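Local coordinates for putative flagellar protein FliS (Parabacteroides merdae ATCC 43184, PDB 4YOK), which is of unknown function, pairing a prealbumin-like (transthyretin-clan) N-terminal domain of the DUF3823 family with a second domain of the E-set clan, at residues R15-G20 / E93-V98; G64-T69 / V86-H91. One frame throughout, in Å; residues are numbered along the deposited sequence. Where two conformers were deposited one is given.

Interaction 1 (R15-G20 / E93-V98)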
loop_
_atom_site.group_PDB
_atom_site.type_symbol
_atom_site.label_atom_id
_atom_site.label_comp_id
_atom_site.label_asym_id
_atom_site.label_seq_id
_atom_site.Cartn_x
_atom_site.Cartn_y
_atom_site.Cartn_z
ATOM N N ARG A 15 4.501 -1.583 10.962
ATOM C CA ARG A 15 3.405 -1.225 10.062
ATOM C C ARG A 15 3.427 0.258 9.803
ATOM O O ARG A 15 3.670 1.039 10.731
ATOM C CB ARG A 15 2.030 -1.563 10.703
ATOM C CG ARG A 15 1.571 -3.004 10.668
ATOM C CD ARG A 15 0.398 -3.199 11.615
ATOM N NE ARG A 15 0.805 -2.839 12.974
ATOM C CZ ARG A 15 -0.015 -2.511 13.965
ATOM N NH1 ARG A 15 -1.333 -2.536 13.787
ATOM N NH2 ARG A 15 0.473 -2.169 15.144
ATOM N N VAL A 16 3.090 0.654 8.584
ATOM C CA VAL A 16 2.827 2.050 8.232
ATOM C C VAL A 16 1.327 2.239 8.494
ATOM O O VAL A 16 0.520 1.439 8.010
ATOM C CB VAL A 16 3.225 2.367 6.775
ATOM C CG1 VAL A 16 2.840 3.797 6.412
ATOM C CG2 VAL A 16 4.720 2.151 6.576
ATOM N N THR A 17 0.949 3.275 9.242
ATOM C CA THR A 17 -0.455 3.459 9.614
ATOM C C THR A 17 -0.965 4.892 9.427
ATOM O O THR A 17 -0.195 5.833 9.290
ATOM C CB THR A 17 -0.646 3.107 11.120
ATOM O OG1 THR A 17 0.194 3.965 11.910
ATOM C CG2 THR A 17 -0.384 1.609 11.447
ATOM N N TYR A 18 -2.284 5.035 9.462
ATOM C CA TYR A 18 -2.948 6.324 9.529
ATOM C C TYR A 18 -4.021 6.213 10.608
ATOM O O TYR A 18 -4.910 5.390 10.461
ATOM C CB TYR A 18 -3.549 6.778 8.188
ATOM C CG TYR A 18 -4.345 8.066 8.316
ATOM C CD1 TYR A 18 -3.750 9.236 8.786
ATOM C CD2 TYR A 18 -5.710 8.094 8.048
ATOM C CE1 TYR A 18 -4.476 10.422 8.899
ATOM C CE2 TYR A 18 -6.454 9.268 8.190
ATOM C CZ TYR A 18 -5.836 10.423 8.624
ATOM O OH TYR A 18 -6.577 11.568 8.795
ATOM N N GLN A 19 -3.913 7.002 11.668
ATOM C CA GLN A 19 -4.819 6.982 12.833
ATOM C C GLN A 19 -4.867 5.565 13.413
ATOM O O GLN A 19 -5.939 5.065 13.753
ATOM C CB GLN A 19 -6.229 7.496 12.439
ATOM C CG GLN A 19 -6.184 8.942 11.979
ATOM C CD GLN A 19 -7.552 9.540 11.770
ATOM O OE1 GLN A 19 -8.499 8.883 11.314
ATOM N NE2 GLN A 19 -7.653 10.831 12.027
ATOM N N GLY A 20 -3.699 4.913 13.446
ATOM C CA GLY A 20 -3.546 3.561 13.964
ATOM C C GLY A 20 -3.909 2.402 13.052
ATOM O O GLY A 20 -3.636 1.255 13.424
ATOM N N GLU A 93 8.224 -4.336 18.137
ATOM C CA GLU A 93 7.209 -3.931 17.160
ATOM C C GLU A 93 6.970 -2.432 17.248
ATOM O O GLU A 93 6.901 -1.878 18.345
ATOM C CB GLU A 93 5.889 -4.697 17.362
ATOM C CG GLU A 93 6.005 -6.203 17.189
ATOM C CD GLU A 93 4.817 -7.033 17.633
ATOM O OE1 GLU A 93 3.760 -6.449 17.966
ATOM O OE2 GLU A 93 4.947 -8.278 17.655
ATOM N N VAL A 94 6.836 -1.781 16.093
ATOM C CA VAL A 94 6.627 -0.344 16.016
ATOM C C VAL A 94 5.608 -0.015 14.902
ATOM O O VAL A 94 5.302 -0.860 14.061
ATOM C CB VAL A 94 8.017 0.340 15.767
ATOM C CG1 VAL A 94 8.587 0.018 14.370
ATOM C CG2 VAL A 94 7.949 1.841 15.992
ATOM N N ASN A 95 5.050 1.195 14.943
ATOM C CA ASN A 95 4.243 1.671 13.837
ATOM C C ASN A 95 4.811 3.018 13.388
ATOM O O ASN A 95 5.487 3.700 14.162
ATOM C CB ASN A 95 2.740 1.736 14.132
ATOM C CG ASN A 95 2.347 2.879 15.031
ATOM O OD1 ASN A 95 2.831 2.990 16.147
ATOM N ND2 ASN A 95 1.467 3.747 14.559
ATOM N N LEU A 96 4.543 3.388 12.147
ATOM C CA LEU A 96 4.974 4.681 11.637
ATOM C C LEU A 96 3.764 5.397 11.062
ATOM O O LEU A 96 3.156 4.884 10.137
ATOM C CB LEU A 96 6.100 4.515 10.589
ATOM C CG LEU A 96 6.548 5.798 9.874
ATOM C CD1 LEU A 96 7.265 6.751 10.845
ATOM C CD2 LEU A 96 7.404 5.471 8.642
ATOM N N GLU A 97 3.389 6.549 11.659
ATOM C CA GLU A 97 2.237 7.367 11.238
ATOM C C GLU A 97 2.607 8.266 10.080
ATOM O O GLU A 97 3.629 8.969 10.117
ATOM C CB GLU A 97 1.714 8.257 12.394
ATOM C CG GLU A 97 0.737 7.577 13.328
ATOM C CD GLU A 97 -0.654 7.321 12.770
ATOM O OE1 GLU A 97 -1.334 8.276 12.322
ATOM O OE2 GLU A 97 -1.085 6.152 12.840
ATOM N N VAL A 98 1.785 8.222 9.028
ATOM C CA VAL A 98 1.953 9.068 7.837
ATOM C C VAL A 98 0.628 9.799 7.543
ATOM O O VAL A 98 -0.387 9.525 8.202
ATOM C CB VAL A 98 2.437 8.242 6.623
ATOM C CG1 VAL A 98 3.797 7.581 6.915
ATOM C CG2 VAL A 98 1.371 7.207 6.183
HETATM O O HOH W 1 3.171 -2.582 14.444
#
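Strands 15-18 and 93-97 run parallel, their axes 4.6 Å apart at closest approach, joined by Thr17 N to Leu96 O and by Leu96 N and Val98 N to Arg15 O and Thr17 O. This is the parallel pairing inside the mixed sheet of the prealbumin-like domain; strand 56-62 flanks 9-18 on its other side. On one face Val16 CG1 meets Val98 CG2 at 3.7 Å, the two side chains crossing at about a right angle in the interior, where Phe57 and Trp77 close round them. The other face is polar. Thr17 OG1, set between its backbone N and carbonyl carbon (chi1 59°), receives Asn95 ND2 at 2.9 Å in the amide plane and donates to Glu97 OE2 at 2.7 Å. The Glu97 chain bends at chi2 (-72°) and brings its carboxylate under the turn after strand 15-18: OE1 takes Gln19 N at 2.9 Å through its syn lone pair, and OE2 takes Gly20 N at 3.0 Å. With an alanine in place of Glu97, those two turn amides and the Thr17 hydroxyl would probably lose their acceptor and the turn would be likely to shift. Arg15 NE and Val94 O share a bridging water. At Glu97 OE2, Thr17 OG1 and Gly20 N come in from opposite faces of the carboxylate plane, so the oxygen is gripped from both.

Interaction 2 (G64-T69 / V86-H91)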
loop_
_atom_site.group_PDB
_atom_site.type_symbol
_atom_site.label_atom_id
_atom_site.label_comp_id
_atom_site.label_asym_id
_atom_site.label_seq_id
_atom_site.Cartn_x
_atom_site.Cartn_y
_atom_site.Cartn_z
ATOM N N GLY A 64 20.067 -2.300 18.826
ATOM C CA GLY A 64 20.499 -0.916 18.945
ATOM C C GLY A 64 19.366 0.056 18.714
ATOM O O GLY A 64 18.207 -0.346 18.570
ATOM N N GLU A 65 19.714 1.349 18.678
ATOM C CA GLU A 65 18.769 2.443 18.487
ATOM C C GLU A 65 18.729 2.837 17.018
ATOM O O GLU A 65 19.774 3.013 16.391
ATOM C CB GLU A 65 19.155 3.639 19.370
ATOM C CG GLU A 65 18.065 4.691 19.457
ATOM C CD GLU A 65 18.184 5.608 20.655
ATOM O OE1 GLU A 65 18.988 6.566 20.593
ATOM O OE2 GLU A 65 17.470 5.371 21.656
ATOM N N TYR A 66 17.516 2.944 16.475
ATOM C CA TYR A 66 17.289 3.281 15.069
ATOM C C TYR A 66 16.260 4.359 14.898
ATOM O O TYR A 66 15.386 4.538 15.758
ATOM C CB TYR A 66 16.776 2.050 14.297
ATOM C CG TYR A 66 17.767 0.923 14.161
ATOM C CD1 TYR A 66 18.653 0.874 13.089
ATOM C CD2 TYR A 66 17.795 -0.122 15.083
ATOM C CE1 TYR A 66 19.559 -0.176 12.948
ATOM C CE2 TYR A 66 18.707 -1.168 14.961
ATOM C CZ TYR A 66 19.591 -1.189 13.896
ATOM O OH TYR A 66 20.486 -2.224 13.765
ATOM N N ARG A 67 16.339 5.038 13.748
ATOM C CA ARG A 67 15.354 6.041 13.353
ATOM C C ARG A 67 14.693 5.552 12.069
ATOM O O ARG A 67 15.339 5.450 11.020
ATOM C CB ARG A 67 15.957 7.452 13.201
ATOM C CG ARG A 67 14.885 8.533 12.996
ATOM C CD ARG A 67 15.455 9.941 13.027
ATOM N NE ARG A 67 15.947 10.359 11.712
ATOM C CZ ARG A 67 17.223 10.333 11.335
ATOM N NH1 ARG A 67 18.164 9.916 12.177
ATOM N NH2 ARG A 67 17.568 10.732 10.119
ATOM N N LEU A 68 13.399 5.171 12.180
ATOM C CA LEU A 68 12.613 4.651 11.066
ATOM C C LEU A 68 11.896 5.804 10.358
ATOM O O LEU A 68 11.128 6.536 11.005
ATOM C CB LEU A 68 11.620 3.612 11.585
ATOM C CG LEU A 68 10.672 3.000 10.551
ATOM C CD1 LEU A 68 11.434 2.145 9.515
ATOM C CD2 LEU A 68 9.626 2.175 11.262
ATOM N N THR A 69 12.157 5.983 9.034
ATOM C CA THR A 69 11.529 7.092 8.308
ATOM C C THR A 69 11.031 6.681 6.926
ATOM O O THR A 69 11.408 5.628 6.403
ATOM C CB THR A 69 12.509 8.297 8.214
ATOM O OG1 THR A 69 11.825 9.444 7.719
ATOM C CG2 THR A 69 13.710 8.018 7.338
ATOM N N VAL A 86 13.139 3.881 17.233
ATOM C CA VAL A 86 13.060 2.449 17.519
ATOM C C VAL A 86 14.212 2.053 18.453
ATOM O O VAL A 86 15.374 2.251 18.099
ATOM C CB VAL A 86 13.135 1.621 16.179
ATOM C CG1 VAL A 86 13.185 0.117 16.447
ATOM C CG2 VAL A 86 11.991 1.949 15.231
ATOM N N ASN A 87 13.900 1.451 19.602
ATOM C CA ASN A 87 14.932 0.914 20.486
ATOM C C ASN A 87 14.823 -0.597 20.378
ATOM O O ASN A 87 13.918 -1.192 20.960
ATOM C CB ASN A 87 14.800 1.444 21.921
ATOM C CG ASN A 87 15.560 2.735 22.129
ATOM O OD1 ASN A 87 14.974 3.809 22.316
ATOM N ND2 ASN A 87 16.887 2.666 22.074
ATOM N N LEU A 88 15.659 -1.198 19.496
ATOM C CA LEU A 88 15.614 -2.623 19.216
ATOM C C LEU A 88 16.443 -3.404 20.224
ATOM O O LEU A 88 17.667 -3.312 20.228
ATOM C CB LEU A 88 16.084 -2.932 17.781
ATOM C CG LEU A 88 16.025 -4.395 17.325
ATOM C CD1 LEU A 88 14.586 -4.907 17.238
ATOM C CD2 LEU A 88 16.691 -4.555 15.968
ATOM N N LYS A 89 15.752 -4.188 21.054
ATOM C CA LYS A 89 16.316 -5.075 22.076
ATOM C C LYS A 89 15.309 -6.205 22.216
ATOM O O LYS A 89 14.193 -5.981 22.703
ATOM C CB LYS A 89 16.586 -4.309 23.395
ATOM C CG LYS A 89 16.922 -5.186 24.617
ATOM C CD LYS A 89 18.247 -5.958 24.498
ATOM C CE LYS A 89 18.421 -6.979 25.601
ATOM N NZ LYS A 89 17.526 -8.160 25.434
ATOM N N GLY A 90 15.652 -7.372 21.664
ATOM C CA GLY A 90 14.733 -8.504 21.619
ATOM C C GLY A 90 13.675 -8.228 20.571
ATOM O O GLY A 90 13.731 -7.183 19.913
ATOM N N HIS A 91 12.720 -9.146 20.379
ATOM C CA HIS A 91 11.641 -8.953 19.403
ATOM C C HIS A 91 10.935 -7.614 19.703
ATOM O O HIS A 91 10.500 -7.403 20.839
ATOM C CB HIS A 91 10.662 -10.134 19.475
ATOM C CG HIS A 91 9.660 -10.155 18.367
ATOM N ND1 HIS A 91 9.864 -10.906 17.227
ATOM C CD2 HIS A 91 8.482 -9.502 18.255
ATOM C CE1 HIS A 91 8.802 -10.698 16.467
ATOM N NE2 HIS A 91 7.950 -9.853 17.041
#
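Gly64 pairs with Leu88 and Tyr66 with Val86 as hydrogen-bonded pairs of antiparallel strands 64-69 and 86-88, on either side of the non-hydrogen-bonded pair Glu65 and Asn87. The bonds between Tyr66 and Val86 are nearly straight, with Tyr66 N to Val86 O and Val86 N to Tyr66 O both 2.8 Å. Those at Gly64 are more bent, and its backbone angles would press any CB against the preceding carbonyl oxygen.

The polar side-chain contact lies on the outer face. Glu65 and Asn87 stand side by side and point the same way, the Glu65 chain extended with CG opposite its backbone N (chi1 -167°). Asn87 ND2 gives a hydrogen bond to Glu65 OE2 at 2.8 Å, arriving on the anti side and out of the carboxylate plane; the two flat groups are turned 61° apart. Both residues are exposed, so this link sits at the solvent surface.

Apolar contacts fill the inner face. Tyr66 CB lies 4.1 Å from Val86 CB, while further out along the ring Tyr66 CE2 approaches Leu88 CD2 at 4.1 Å. Leu68 CB reaches Val86 CG2 at 4.0 Å, diagonally across the pair. The Tyr66 hydroxyl is hydrogen-bonded to Phe62 O, and Leu12 and Leu61 of the facing strands pack against this layer.

Consecutive and antiparallel, strands 64-70 and 83-88 form a long-looped beta-hairpin at the edge of one sheet of the prealbumin-like sandwich, with 83-88 outermost, its polar side chains outside and its apolar ones turned to the facing sheet.

How the interactions relate
Interaction 1 and interaction 2 have centres about 15 Å apart and lie in different sheets of the same N-terminal, prealbumin-like domain: 15-20 and 93-98 in the mixed sheet, 64-69 and 86-91 in the antiparallel one. Along the chain interaction 2 is nested within the loop that interaction 1 closes, and strand 83-88 leads directly into 92-97, carrying the chain from one sheet to the other. The inner faces meet: Val94 CG1 packs on Leu68 CD2 at 3.9 Å and on Val86 CG2 at 4.0 Å, while Leu96 CD1 comes within 3.9 Å of Leu68 O. The two pairings thus contribute opposing walls of one hydrophobic interior.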